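Local coordinates for membrane lipoprotein TpN32 (Treponema pallidum, PDB 1XS5) that binds L-methionine as a lipid-anchored periplasmic binding protein of the NlpA lipoprotein family, at residues L85-R90 against G167-G172; F57-H62 against S110-R115. All coordinates share one frame; numbering follows the deposited sequence.

Contact 1: L85-R90 against G167-G172. With MET (methionine), chain B.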
# COMPACT_ATOMS: atom_id res chain seq x y z
N LEU A 85 -3.27 -3.92 -6.38
CA LEU A 85 -4.21 -2.80 -6.52
C LEU A 85 -5.23 -3.22 -7.59
O LEU A 85 -4.84 -3.80 -8.63
CB LEU A 85 -3.47 -1.58 -7.03
CG LEU A 85 -4.29 -0.31 -7.20
CD1 LEU A 85 -4.68 0.18 -5.80
CD2 LEU A 85 -3.45 0.74 -7.89
N ALA A 86 -6.52 -2.94 -7.35
CA ALA A 86 -7.55 -3.31 -8.31
C ALA A 86 -8.63 -2.23 -8.46
O ALA A 86 -8.81 -1.39 -7.57
CB ALA A 86 -8.25 -4.62 -7.84
N LEU A 87 -9.33 -2.28 -9.59
CA LEU A 87 -10.48 -1.43 -9.88
C LEU A 87 -11.67 -2.25 -9.41
O LEU A 87 -11.80 -3.41 -9.77
CB LEU A 87 -10.62 -1.19 -11.39
CG LEU A 87 -11.94 -0.55 -11.86
CD1 LEU A 87 -12.13 0.88 -11.31
CD2 LEU A 87 -11.89 -0.46 -13.40
N TYR A 88 -12.54 -1.66 -8.60
CA TYR A 88 -13.73 -2.30 -8.07
C TYR A 88 -14.93 -1.47 -8.52
O TYR A 88 -14.78 -0.29 -8.87
CB TYR A 88 -13.71 -2.31 -6.53
CG TYR A 88 -12.53 -3.06 -5.91
CD1 TYR A 88 -12.60 -4.44 -5.72
CD2 TYR A 88 -11.36 -2.40 -5.56
CE1 TYR A 88 -11.50 -5.16 -5.18
CE2 TYR A 88 -10.27 -3.09 -5.02
CZ TYR A 88 -10.35 -4.46 -4.84
OH TYR A 88 -9.28 -5.13 -4.33
N SER A 89 -16.12 -2.05 -8.50
CA SER A 89 -17.31 -1.30 -8.88
C SER A 89 -18.50 -1.70 -8.02
O SER A 89 -18.66 -2.86 -7.70
CB SER A 89 -17.68 -1.55 -10.35
OG SER A 89 -18.90 -0.85 -10.67
N ARG A 90 -19.33 -0.74 -7.65
CA ARG A 90 -20.48 -1.02 -6.80
C ARG A 90 -21.52 -1.78 -7.57
O ARG A 90 -22.36 -2.46 -6.98
CB ARG A 90 -21.11 0.29 -6.30
CG ARG A 90 -21.75 1.15 -7.41
CD ARG A 90 -22.12 2.53 -6.87
NE ARG A 90 -22.52 3.51 -7.89
CZ ARG A 90 -23.79 3.73 -8.23
NH1 ARG A 90 -24.78 3.05 -7.66
NH2 ARG A 90 -24.08 4.66 -9.13
N GLY A 167 -16.93 3.45 -10.19
CA GLY A 167 -15.87 2.50 -9.83
C GLY A 167 -14.82 3.20 -8.98
O GLY A 167 -14.84 4.43 -8.83
N ALA A 168 -13.88 2.43 -8.42
CA ALA A 168 -12.82 3.01 -7.63
C ALA A 168 -11.63 2.07 -7.64
O ALA A 168 -11.81 0.82 -7.59
CB ALA A 168 -13.27 3.20 -6.19
N VAL A 169 -10.43 2.65 -7.73
CA VAL A 169 -9.16 1.88 -7.69
C VAL A 169 -8.76 2.00 -6.22
O VAL A 169 -8.37 3.08 -5.77
CB VAL A 169 -8.13 2.51 -8.61
CG1 VAL A 169 -6.80 1.78 -8.50
CG2 VAL A 169 -8.66 2.44 -10.09
N ILE A 170 -8.85 0.88 -5.48
CA ILE A 170 -8.63 0.91 -4.03
C ILE A 170 -7.44 0.10 -3.55
O ILE A 170 -7.30 -1.05 -3.95
CB ILE A 170 -9.94 0.42 -3.29
CG1 ILE A 170 -11.14 1.26 -3.76
CG2 ILE A 170 -9.83 0.68 -1.73
CD1 ILE A 170 -12.50 0.78 -3.26
N ASN A 171 -6.57 0.73 -2.75
CA ASN A 171 -5.41 -0.02 -2.21
C ASN A 171 -5.91 -1.30 -1.51
O ASN A 171 -6.93 -1.26 -0.80
CB ASN A 171 -4.65 0.75 -1.13
CG ASN A 171 -4.17 2.11 -1.61
OD1 ASN A 171 -4.97 3.04 -1.73
ND2 ASN A 171 -2.89 2.21 -1.91
N GLY A 172 -5.11 -2.35 -1.60
CA GLY A 172 -5.51 -3.61 -0.99
C GLY A 172 -5.84 -3.51 0.49
O GLY A 172 -6.85 -4.07 0.91
N MET B . -0.65 -1.08 1.59
CA MET B . -0.60 -0.03 0.51
C MET B . -0.51 -0.62 -0.92
O MET B . -1.27 -0.17 -1.81
CB MET B . 0.60 0.91 0.72
CG MET B . 0.52 2.14 -0.15
SD MET B . 1.92 3.27 0.02
CE MET B . 1.41 4.11 1.58
OXT MET B . 0.33 -1.52 -1.13
O HOH W 1 -6.95 -3.77 -4.17

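Contact 2: F57-H62 against S110-R115. With MET (methionine), chain B.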
# COMPACT_ATOMS: atom_id res chain seq x y z
N PHE A 57 4.01 0.21 6.48
CA PHE A 57 2.72 0.55 5.85
C PHE A 57 2.79 0.97 4.38
O PHE A 57 1.75 1.11 3.76
CB PHE A 57 2.07 1.73 6.58
CG PHE A 57 2.67 3.08 6.18
CD1 PHE A 57 3.90 3.49 6.68
CD2 PHE A 57 1.99 3.92 5.30
CE1 PHE A 57 4.44 4.75 6.32
CE2 PHE A 57 2.50 5.16 4.93
CZ PHE A 57 3.73 5.59 5.45
N GLN A 58 4.00 1.12 3.82
CA GLN A 58 4.11 1.67 2.48
C GLN A 58 5.00 0.86 1.55
O GLN A 58 5.66 -0.09 2.00
CB GLN A 58 4.72 3.07 2.59
CG GLN A 58 6.27 3.03 2.92
CD GLN A 58 6.85 4.33 3.55
OE1 GLN A 58 6.78 5.39 2.97
NE2 GLN A 58 7.41 4.20 4.72
N HIS A 59 5.03 1.27 0.28
CA HIS A 59 5.92 0.64 -0.69
C HIS A 59 7.09 1.63 -0.99
O HIS A 59 7.06 2.79 -0.54
CB HIS A 59 5.15 0.23 -1.96
CG HIS A 59 4.20 1.27 -2.48
ND1 HIS A 59 4.60 2.52 -2.89
CD2 HIS A 59 2.88 1.22 -2.70
CE1 HIS A 59 3.57 3.19 -3.36
NE2 HIS A 59 2.50 2.41 -3.26
N VAL A 60 8.12 1.20 -1.73
CA VAL A 60 9.24 2.10 -1.98
C VAL A 60 8.94 3.42 -2.73
O VAL A 60 9.50 4.46 -2.38
CB VAL A 60 10.44 1.32 -2.65
CG1 VAL A 60 11.56 2.31 -2.97
CG2 VAL A 60 10.99 0.28 -1.66
N PRO A 61 8.08 3.39 -3.79
CA PRO A 61 7.78 4.64 -4.48
C PRO A 61 7.17 5.67 -3.51
O PRO A 61 7.42 6.85 -3.61
CB PRO A 61 6.78 4.21 -5.57
CG PRO A 61 7.31 2.86 -5.99
CD PRO A 61 7.64 2.22 -4.60
N HIS A 62 6.36 5.21 -2.56
CA HIS A 62 5.76 6.13 -1.59
C HIS A 62 6.84 6.73 -0.68
O HIS A 62 6.83 7.91 -0.41
CB HIS A 62 4.68 5.40 -0.78
CG HIS A 62 3.97 6.30 0.19
ND1 HIS A 62 4.44 6.53 1.46
CD2 HIS A 62 2.88 7.08 0.04
CE1 HIS A 62 3.66 7.42 2.06
NE2 HIS A 62 2.71 7.77 1.21
N SER A 110 0.42 11.14 -4.76
CA SER A 110 1.04 10.92 -6.08
C SER A 110 1.61 9.55 -6.46
O SER A 110 1.38 9.10 -7.58
CB SER A 110 2.10 12.02 -6.36
OG SER A 110 3.19 11.87 -5.48
N SER A 111 2.31 8.86 -5.59
CA SER A 111 2.82 7.57 -6.04
C SER A 111 1.68 6.53 -6.26
O SER A 111 1.78 5.69 -7.16
CB SER A 111 3.85 7.00 -5.05
OG SER A 111 3.29 6.65 -3.81
N ASN A 112 0.61 6.57 -5.46
CA ASN A 112 -0.49 5.63 -5.68
C ASN A 112 -1.45 6.12 -6.73
O ASN A 112 -2.18 5.32 -7.32
CB ASN A 112 -1.21 5.33 -4.35
CG ASN A 112 -0.32 4.49 -3.47
OD1 ASN A 112 -0.04 3.34 -3.81
ND2 ASN A 112 0.20 5.08 -2.37
N GLU A 113 -1.46 7.44 -6.97
CA GLU A 113 -2.30 7.99 -8.02
C GLU A 113 -1.72 7.51 -9.35
O GLU A 113 -2.47 7.08 -10.23
CB GLU A 113 -2.29 9.52 -8.04
CG GLU A 113 -3.28 10.09 -9.03
CD GLU A 113 -3.49 11.60 -8.85
OE1 GLU A 113 -3.36 12.11 -7.70
OE2 GLU A 113 -3.80 12.26 -9.85
N ALA A 114 -0.39 7.64 -9.50
CA ALA A 114 0.26 7.19 -10.75
C ALA A 114 0.03 5.71 -10.96
O ALA A 114 -0.23 5.27 -12.05
CB ALA A 114 1.79 7.43 -10.67
N ARG A 115 0.18 4.93 -9.89
CA ARG A 115 -0.02 3.48 -9.92
C ARG A 115 -1.43 3.13 -10.41
O ARG A 115 -1.62 2.22 -11.23
CB ARG A 115 0.22 2.95 -8.50
CG ARG A 115 0.14 1.46 -8.35
CD ARG A 115 0.30 1.16 -6.86
NE ARG A 115 0.18 -0.27 -6.59
CZ ARG A 115 0.05 -0.72 -5.36
NH1 ARG A 115 -0.01 0.17 -4.38
NH2 ARG A 115 0.01 -2.03 -5.09
N MET B . -0.65 -1.08 1.59
CA MET B . -0.60 -0.03 0.51
C MET B . -0.51 -0.62 -0.92
O MET B . -1.27 -0.17 -1.81
CB MET B . 0.60 0.91 0.72
CG MET B . 0.52 2.14 -0.15
SD MET B . 1.92 3.27 0.02
CE MET B . 1.41 4.11 1.58
OXT MET B . 0.33 -1.52 -1.13

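Contact 1: L85-R90 against G167-G172
Y88 OH and I170 O meet through a buried water: the tyrosine hydroxyl donates to it with OH 2.7 Å from the water oxygen, the water donates in turn to I170 O, and A86 N adds a weak third bond. The ring end of Y88 is thereby tied to the strand opposite. Y88 and A168 exchange two backbone hydrogen bonds: Y88 N reaches A168 O at 2.8 Å, nearly straight at 168°, and A168 N returns one to Y88 O at 2.9 Å. One residue along, the CA-H of L87 leans on A168 O. L87 and V169 form the adjoining non-hydrogen-bonded pair, and L87 CD1 meets V169 CG2 on the face these two share, where L87 also touches I104 and V169 touches I106 of strand 103-107. Strands 86-88 and 167-170 are thus antiparallel neighbours in the five-stranded mixed sheet of one lobe of this two-lobed binding-protein fold. On the other face the Y88 ring crosses I170 at about a right angle, with CD2 3.9 Å from I170 CB. L85 has CG anti to its own N (chi1 -178°), which carries CG to 3.5 Å from V169 CG1 and lays CD1 against I170 O. At N171, just before helix 172-177, ND2 donates to the bound methionine O at 2.9 Å and 171°.

Contact 2: F57-H62 against S110-R115
The methionine pocket in the cleft between the two lobes is closed here by the start of helix 60-70 on one side and the first turns of helix 110-122 on the other, as in periplasmic binding proteins. H59 spans the gap: NE2 donates to N112 OD1 at 2.8 Å and 169°, the oxygen lying in the imidazole plane while the ring and amide planes stand 60° apart. The same OD1 accepts from R115 NH1, which also donates to the carboxylate O of the ligand at 2.9 Å. H59 is also the N-cap of helix 60-70: its other ring nitrogen, ND1, accepts from H62 N, so bonds at both nitrogens fix the ring. S111 OG sits near the edges of both histidine rings, 3.4 Å from H62 CA. N112 ND2 turns instead to D109, and R115 NH2 forms a salt bridge with E190. H62 ND1 is bonded in the ring plane to Q58 OE1 at 3.0 Å, which holds the imidazole's rotation. The ligand's thioether lies against a face of each imidazole: methionine SD rides 3.4 Å above the H59 plane, offset toward the rim, and methionine CE sits 3.6 Å above the centre of the H62 ring.

In the fold
The segments alternate along the chain: 57-62, then 85-90, 110-115 and 167-172. The centres of the two contacts are about 15 Å apart, and both reach the same bound methionine. Contact 1 lies within one lobe, in the sheet that also contains strand 103-107; helix 110-122 follows that strand and packs against L85 and V169. Contact 2 runs from this helix across the cleft to strand 54-59 and helix 60-70, which belong with the six-stranded sheet of the other lobe. L85 CD2 touches R115 CG at 3.7 Å, joining the two contacts directly. The arrangement is consistent with a ligand-bound, closed cleft in which both lobes hold methionine.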